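PDB 3HR6: putative surface-anchored fimbrial subunit from Corynebacterium diphtheriae, which forms the shaft of a cell-wall-anchored pilus as its major pilin, a chain of tandem Ig-like modules braced by isopeptide bonds. Local coordinates for residues A[313-318]-A[397-402]; A[337-342]-A[407-412]. One frame throughout, in Å; residues are numbered along the deposited sequence.

Interaction 1: residues A[313-318]-A[397-402]; sequences KSFDGN and TATASG
F315 reaches from the end of strand 302-315 to the turn that follows strand 391-398, and its ring does all the touching. Its CB leads off toward that segment, and chi1 of -70° sets CG beside the backbone N and opposite the carbonyl carbon. On the CD1 side of the F315 ring, CD1 lies 4.0 Å from A400 CB and CE1 closes to 3.5 Å from the same A400 CB, an apolar touch made obliquely to the ring; CZ of F315, the tip, is 4.1 Å from A400 CB. The edge of the ring is met by a hydroxyl, with F315 CE1 3.6 Å from T399 OG1, while the two side chains run past one another in opposite senses. A weak hydrogen bond to N432 occupies that hydroxyl. One face of the F315 ring is covered by K313 NZ, which lies 3.5 Å above its plane, offset toward the rim, and donates a hydrogen bond to S314 O at 3.1 Å. NZ is also joined covalently to N432 CG, so the aromatic ring packs against an amide rather than a charged amine. A lysine-asparagine isopeptide bond between neighbouring strands is characteristic of the Ig-like modules of Gram-positive pilins.

Interaction 2: residues A[337-342]-A[407-412]; sequences GSLVKS and PKPVIV
P409 lays its ring beside the main chain of G337 and the end of L339, and this proline is the hub of the contact. P409 CG leads, 3.6 Å from G337 O, with CB and CD of the same ring a little farther from that oxygen. The carbonyl oxygen sits obliquely over the CG end of the pyrrolidine, in van der Waals contact with no hydrogen bond. The ring also meets leucine, L339 CD2 lying 4.0 Å from P409 CG as the two side chains pass at a slant. The CB of L339 does not aim at the proline; chi2 of 174° puts CD1 anti to CA, and it is the other methyl, CD2, that meets the ring, with CG just behind.

Two carbonyl oxygens cannot bond to each other, and a water reconciles them, donating to G337 O at 2.8 Å and to P409 O at 2.7 Å. I411 touches the glycine from farther along the chain, its CD1 3.9 Å from G337 CA. With CG1 opposite the carbonyl carbon (chi1 -59°), the branch turns toward the loop and its tip settles against the bare CA. Glycine at this site is explained by its own backbone, whose positive phi would press a side chain against the preceding carbonyl.

The contact is a surface one, joining the loop that follows strand 327-333 to the residues leading into 410-412, one of the two edge strands of its sheet. L339 and P409 both also rest on C333 and C393, the disulfide that ties strand 327-333 to strand 391-398, and I411 adds to the cover over C393. The side chains of V410 and V412 touch V428 of strand 424-432, V412 also Q426, while backbone bonds from them to L394 and F392 pair strand 410-412 with strand 391-398.

Centres 20 Å apart and nearest atoms about 9 Å apart, interactions 1 and 2 do not touch, yet both reach the same antiparallel sheet, in which strands 391-398 and 410-412 are neighbours. Along the chain their segments alternate: 313-318, 337-342, 397-402, 407-412. Interaction 1 lies where strand 391-398 runs out, beside the isopeptide link from K313 to N432; interaction 2 covers the disulfide between C333 and C393. Two covalent cross-links of different chemistry are therefore packed over by noncovalent contacts in the C-terminal part of the chain, consistent with a pilus module built to withstand pulling.

Interaction 1: residues A[313-318]-A[397-402]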
ATOM      1  N   LYS A 313       5.092  35.576 -20.382  1.00  9.05           N
ATOM      2  CA  LYS A 313       5.254  36.155 -21.722  1.00  9.67           C
ATOM      3  C   LYS A 313       5.165  37.661 -21.666  1.00  9.36           C
ATOM      4  O   LYS A 313       4.349  38.231 -20.936  1.00  8.30           O
ATOM      5  CB  LYS A 313       4.156  35.630 -22.657  1.00 10.07           C
ATOM      6  CG  LYS A 313       4.342  36.002 -24.127  1.00 10.91           C
ATOM      7  CD  LYS A 313       5.378  35.133 -24.780  1.00 13.18           C
ATOM      8  CE  LYS A 313       5.479  35.398 -26.269  1.00 15.33           C
ATOM      9  NZ  LYS A 313       5.871  36.757 -26.703  1.00 17.40           N
ATOM     10  N   SER A 314       6.045  38.333 -22.412  1.00 10.41           N
ATOM     11  CA  SER A 314       5.972  39.765 -22.552  1.00 10.92           C
ATOM     12  C   SER A 314       6.066  40.067 -24.055  1.00 11.67           C
ATOM     13  O   SER A 314       6.439  39.182 -24.855  1.00 10.73           O
ATOM     14  CB  SER A 314       7.093  40.448 -21.760  1.00 11.96           C
ATOM     15  OG  SER A 314       8.355  39.931 -22.131  1.00 13.87           O
ATOM     16  N   PHE A 315       5.652  41.269 -24.416  1.00 11.37           N
ATOM     17  CA  PHE A 315       5.730  41.770 -25.781  1.00 13.09           C
ATOM     18  C   PHE A 315       6.488  43.087 -25.754  1.00 13.76           C
ATOM     19  O   PHE A 315       6.068  44.084 -25.166  1.00 13.21           O
ATOM     20  CB  PHE A 315       4.345  41.901 -26.404  1.00 12.70           C
ATOM     21  CG  PHE A 315       3.696  40.587 -26.677  1.00 11.72           C
ATOM     22  CD1 PHE A 315       3.825  39.970 -27.917  1.00 12.83           C
ATOM     23  CD2 PHE A 315       2.979  39.934 -25.692  1.00 10.21           C
ATOM     24  CE1 PHE A 315       3.251  38.703 -28.165  1.00 12.97           C
ATOM     25  CE2 PHE A 315       2.382  38.725 -25.942  1.00 12.20           C
ATOM     26  CZ  PHE A 315       2.524  38.083 -27.172  1.00 12.98           C
ATOM     27  N   ASP A 316       7.652  43.069 -26.394  1.00 16.28           N
ATOM     28  CA  ASP A 316       8.656  44.118 -26.255  1.00 16.92           C
ATOM     29  C   ASP A 316       8.707  44.674 -24.840  1.00 17.07           C
ATOM     30  O   ASP A 316       8.631  45.873 -24.626  1.00 16.55           O
ATOM     31  CB  ASP A 316       8.478  45.218 -27.314  1.00 18.62           C
ATOM     32  CG  ASP A 316       8.879  44.737 -28.699  1.00 22.06           C
ATOM     33  OD1 ASP A 316      10.060  44.370 -28.901  1.00 27.16           O
ATOM     34  OD2 ASP A 316       8.002  44.691 -29.576  1.00 27.85           O
ATOM     35  N   GLY A 317       8.812  43.769 -23.872  1.00 17.15           N
ATOM     36  CA  GLY A 317       9.048  44.165 -22.489  1.00 17.06           C
ATOM     37  C   GLY A 317       7.791  44.475 -21.700  1.00 16.52           C
ATOM     38  O   GLY A 317       7.869  44.684 -20.491  1.00 16.93           O
ATOM     39  N   ASN A 318       6.628  44.476 -22.360  1.00 14.15           N
ATOM     40  CA  ASN A 318       5.397  44.839 -21.677  1.00 12.99           C
ATOM     41  C   ASN A 318       4.486  43.661 -21.416  1.00 10.87           C
ATOM     42  O   ASN A 318       4.492  42.664 -22.129  1.00 10.97           O
ATOM     43  CB  ASN A 318       4.636  45.891 -22.474  1.00 12.94           C
ATOM     44  CG  ASN A 318       5.250  47.262 -22.363  1.00 12.79           C
ATOM     45  OD1 ASN A 318       5.782  47.781 -23.332  1.00 18.39           O
ATOM     46  ND2 ASN A 318       5.181  47.851 -21.192  1.00 13.67           N
ATOM     47  N   THR A 397       3.849  28.517 -31.562  1.00 12.00           N
ATOM     48  CA  THR A 397       3.102  28.255 -32.810  1.00 12.56           C
ATOM     49  C   THR A 397       2.303  29.459 -33.304  1.00 12.77           C
ATOM     50  O   THR A 397       1.912  29.496 -34.465  1.00 13.23           O
ATOM     51  CB  THR A 397       2.142  27.073 -32.664  1.00 12.48           C
ATOM     52  OG1 THR A 397       1.189  27.346 -31.634  1.00 13.20           O
ATOM     53  CG2 THR A 397       2.879  25.759 -32.406  1.00 11.21           C
ATOM     54  N   ALA A 398       2.068  30.439 -32.436  1.00 13.09           N
ATOM     55  CA  ALA A 398       1.393  31.662 -32.812  1.00 13.78           C
ATOM     56  C   ALA A 398       1.849  32.771 -31.882  1.00 13.70           C
ATOM     57  O   ALA A 398       2.310  32.521 -30.755  1.00 12.19           O
ATOM     58  CB  ALA A 398      -0.119  31.477 -32.777  1.00 13.66           C
ATOM     59  N   THR A 399       1.776  33.987 -32.396  1.00 13.80           N
ATOM     60  CA  THR A 399       2.095  35.153 -31.612  1.00 13.71           C
ATOM     61  C   THR A 399       1.152  36.303 -31.963  1.00 13.77           C
ATOM     62  O   THR A 399       0.134  36.093 -32.607  1.00 15.05           O
ATOM     63  CB  THR A 399       3.562  35.489 -31.817  1.00 13.18           C
ATOM     64  OG1 THR A 399       3.979  36.465 -30.855  1.00 15.75           O
ATOM     65  CG2 THR A 399       3.803  35.971 -33.264  1.00 13.44           C
ATOM     66  N   ALA A 400       1.461  37.500 -31.486  1.00 13.82           N
ATOM     67  CA  ALA A 400       0.584  38.642 -31.667  1.00 14.49           C
ATOM     68  C   ALA A 400       0.809  39.265 -33.043  1.00 15.27           C
ATOM     69  O   ALA A 400       1.829  39.012 -33.673  1.00 15.48           O
ATOM     70  CB  ALA A 400       0.826  39.650 -30.574  1.00 13.77           C
ATOM     71  N   SER A 401      -0.152  40.077 -33.488  1.00 16.92           N
ATOM     72  CA  SER A 401      -0.042  40.841 -34.755  1.00 17.95           C
ATOM     73  C   SER A 401       1.254  41.626 -34.821  1.00 17.94           C
ATOM     74  O   SER A 401       1.517  42.460 -33.949  1.00 18.34           O
ATOM     75  CB  SER A 401      -1.193  41.845 -34.881  1.00 18.57           C
ATOM     76  OG  SER A 401      -2.347  41.198 -35.372  1.00 23.06           O
ATOM     77  N   GLY A 402       2.038  41.413 -35.877  1.00 17.74           N
ATOM     78  CA  GLY A 402       3.237  42.209 -36.094  1.00 17.37           C
ATOM     79  C   GLY A 402       4.482  41.818 -35.319  1.00 16.98           C
ATOM     80  O   GLY A 402       5.508  42.505 -35.401  1.00 17.20           O
TER

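Interaction 2: residues A[337-342]-A[407-412]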
ATOM      1  N   GLY A 337      19.265  20.923 -29.092  1.00 20.52           N
ATOM      2  CA  GLY A 337      18.130  21.855 -29.034  1.00 19.59           C
ATOM      3  C   GLY A 337      17.074  21.625 -30.093  1.00 18.65           C
ATOM      4  O   GLY A 337      16.012  22.243 -30.054  1.00 18.58           O
ATOM      5  N   SER A 338      17.359  20.714 -31.026  1.00 17.58           N
ATOM      6  CA  SER A 338      16.410  20.352 -32.063  1.00 16.48           C
ATOM      7  C   SER A 338      15.351  19.399 -31.532  1.00 15.40           C
ATOM      8  O   SER A 338      15.610  18.630 -30.609  1.00 14.62           O
ATOM      9  CB  SER A 338      17.131  19.691 -33.233  1.00 16.67           C
ATOM     10  OG  SER A 338      17.727  18.472 -32.840  1.00 18.31           O
ATOM     11  N   LEU A 339      14.179  19.445 -32.140  1.00 13.95           N
ATOM     12  CA  LEU A 339      13.084  18.527 -31.776  1.00 13.91           C
ATOM     13  C   LEU A 339      13.487  17.066 -32.021  1.00 13.39           C
ATOM     14  O   LEU A 339      14.144  16.741 -32.992  1.00 13.47           O
ATOM     15  CB  LEU A 339      11.794  18.853 -32.538  1.00 14.54           C
ATOM     16  CG  LEU A 339      11.077  20.192 -32.276  1.00 15.75           C
ATOM     17  CD1 LEU A 339       9.930  20.377 -33.222  1.00 17.86           C
ATOM     18  CD2 LEU A 339      10.574  20.273 -30.833  1.00 17.03           C
ATOM     19  N   VAL A 340      13.106  16.218 -31.084  1.00 13.27           N
ATOM     20  CA  VAL A 340      13.172  14.784 -31.259  1.00 13.23           C
ATOM     21  C   VAL A 340      12.446  14.435 -32.578  1.00 13.36           C
ATOM     22  O   VAL A 340      11.451  15.017 -32.917  1.00 12.59           O
ATOM     23  CB  VAL A 340      12.559  14.065 -30.033  1.00 13.96           C
ATOM     24  CG1 VAL A 340      12.347  12.560 -30.276  1.00 12.80           C
ATOM     25  CG2 VAL A 340      13.475  14.255 -28.797  1.00 11.95           C
ATOM     26  N   LYS A 341      12.986  13.483 -33.332  1.00 15.13           N
ATOM     27  CA  LYS A 341      12.357  13.049 -34.588  1.00 16.15           C
ATOM     28  C   LYS A 341      10.886  12.667 -34.363  1.00 14.82           C
ATOM     29  O   LYS A 341      10.566  11.931 -33.437  1.00 14.29           O
ATOM     30  CB  LYS A 341      13.134  11.854 -35.166  1.00 16.83           C
ATOM     31  CG  LYS A 341      12.545  11.261 -36.450  1.00 20.49           C
ATOM     32  CD  LYS A 341      13.472  10.198 -37.067  1.00 24.09           C
ATOM     33  CE  LYS A 341      12.748   9.412 -38.154  1.00 26.89           C
ATOM     34  NZ  LYS A 341      12.353  10.292 -39.300  1.00 30.88           N
ATOM     35  N   SER A 342      10.009  13.192 -35.210  1.00 14.59           N
ATOM     36  CA  SER A 342       8.569  12.888 -35.151  1.00 15.76           C
ATOM     37  C   SER A 342       7.925  13.188 -33.803  1.00 15.23           C
ATOM     38  O   SER A 342       6.897  12.586 -33.451  1.00 15.65           O
ATOM     39  CB  SER A 342       8.271  11.433 -35.535  1.00 16.28           C
ATOM     40  OG  SER A 342       8.878  11.108 -36.778  1.00 19.17           O
ATOM     41  N   PRO A 407      12.075  31.240 -33.742  1.00 20.34           N
ATOM     42  CA  PRO A 407      12.461  30.196 -34.725  1.00 20.45           C
ATOM     43  C   PRO A 407      12.912  28.834 -34.177  1.00 21.02           C
ATOM     44  O   PRO A 407      12.868  27.833 -34.904  1.00 21.88           O
ATOM     45  CB  PRO A 407      13.612  30.842 -35.485  1.00 21.20           C
ATOM     46  CG  PRO A 407      14.114  31.937 -34.585  1.00 20.84           C
ATOM     47  CD  PRO A 407      12.988  32.392 -33.752  1.00 20.41           C
ATOM     48  N   LYS A 408      13.362  28.796 -32.929  1.00 19.88           N
ATOM     49  CA  LYS A 408      13.900  27.579 -32.356  1.00 19.04           C
ATOM     50  C   LYS A 408      13.087  27.225 -31.114  1.00 17.34           C
ATOM     51  O   LYS A 408      12.501  28.114 -30.481  1.00 15.98           O
ATOM     52  CB  LYS A 408      15.376  27.737 -32.006  1.00 18.78           C
ATOM     53  CG  LYS A 408      16.293  27.877 -33.218  1.00 21.02           C
ATOM     54  CD  LYS A 408      17.771  27.760 -32.814  1.00 24.68           C
ATOM     55  CE  LYS A 408      18.744  27.903 -33.992  1.00 26.44           C
ATOM     56  NZ  LYS A 408      18.430  27.030 -35.167  1.00 27.48           N
ATOM     57  N   PRO A 409      13.059  25.931 -30.775  1.00 16.84           N
ATOM     58  CA  PRO A 409      12.471  25.531 -29.494  1.00 16.11           C
ATOM     59  C   PRO A 409      13.194  26.202 -28.332  1.00 16.07           C
ATOM     60  O   PRO A 409      14.410  26.404 -28.396  1.00 16.22           O
ATOM     61  CB  PRO A 409      12.666  24.010 -29.475  1.00 16.48           C
ATOM     62  CG  PRO A 409      12.777  23.628 -30.907  1.00 17.19           C
ATOM     63  CD  PRO A 409      13.475  24.765 -31.575  1.00 16.91           C
ATOM     64  N   VAL A 410      12.444  26.535 -27.277  1.00 14.77           N
ATOM     65  CA  VAL A 410      13.003  27.110 -26.055  1.00 14.35           C
ATOM     66  C   VAL A 410      13.186  25.956 -25.064  1.00 13.52           C
ATOM     67  O   VAL A 410      12.188  25.376 -24.616  1.00 13.35           O
ATOM     68  CB  VAL A 410      12.056  28.175 -25.441  1.00 14.38           C
ATOM     69  CG1 VAL A 410      12.635  28.750 -24.173  1.00 15.90           C
ATOM     70  CG2 VAL A 410      11.769  29.305 -26.424  1.00 13.41           C
ATOM     71  N   ILE A 411      14.442  25.641 -24.733  1.00 12.34           N
ATOM     72  CA  ILE A 411      14.734  24.506 -23.853  1.00 12.93           C
ATOM     73  C   ILE A 411      14.201  24.865 -22.478  1.00 12.80           C
ATOM     74  O   ILE A 411      14.363  26.000 -22.017  1.00 13.39           O
ATOM     75  CB  ILE A 411      16.238  24.160 -23.769  1.00 12.83           C
ATOM     76  CG1 ILE A 411      16.792  23.819 -25.157  1.00 15.83           C
ATOM     77  CG2 ILE A 411      16.450  22.968 -22.809  1.00 14.31           C
ATOM     78  CD1 ILE A 411      15.926  22.853 -25.925  1.00 19.11           C
ATOM     79  N   VAL A 412      13.490  23.931 -21.874  1.00 12.21           N
ATOM     80  CA  VAL A 412      13.002  24.088 -20.525  1.00 12.59           C
ATOM     81  C   VAL A 412      13.495  22.888 -19.727  1.00 13.46           C
ATOM     82  O   VAL A 412      13.137  21.753 -20.037  1.00 13.67           O
ATOM     83  CB  VAL A 412      11.470  24.221 -20.486  1.00 13.65           C
ATOM     84  CG1 VAL A 412      10.956  24.330 -19.046  1.00 14.17           C
ATOM     85  CG2 VAL A 412      11.015  25.416 -21.339  1.00 11.85           C
TER
HETATM   86  O   HOH W   1      16.411  24.993 -29.424  1.00 19.29           O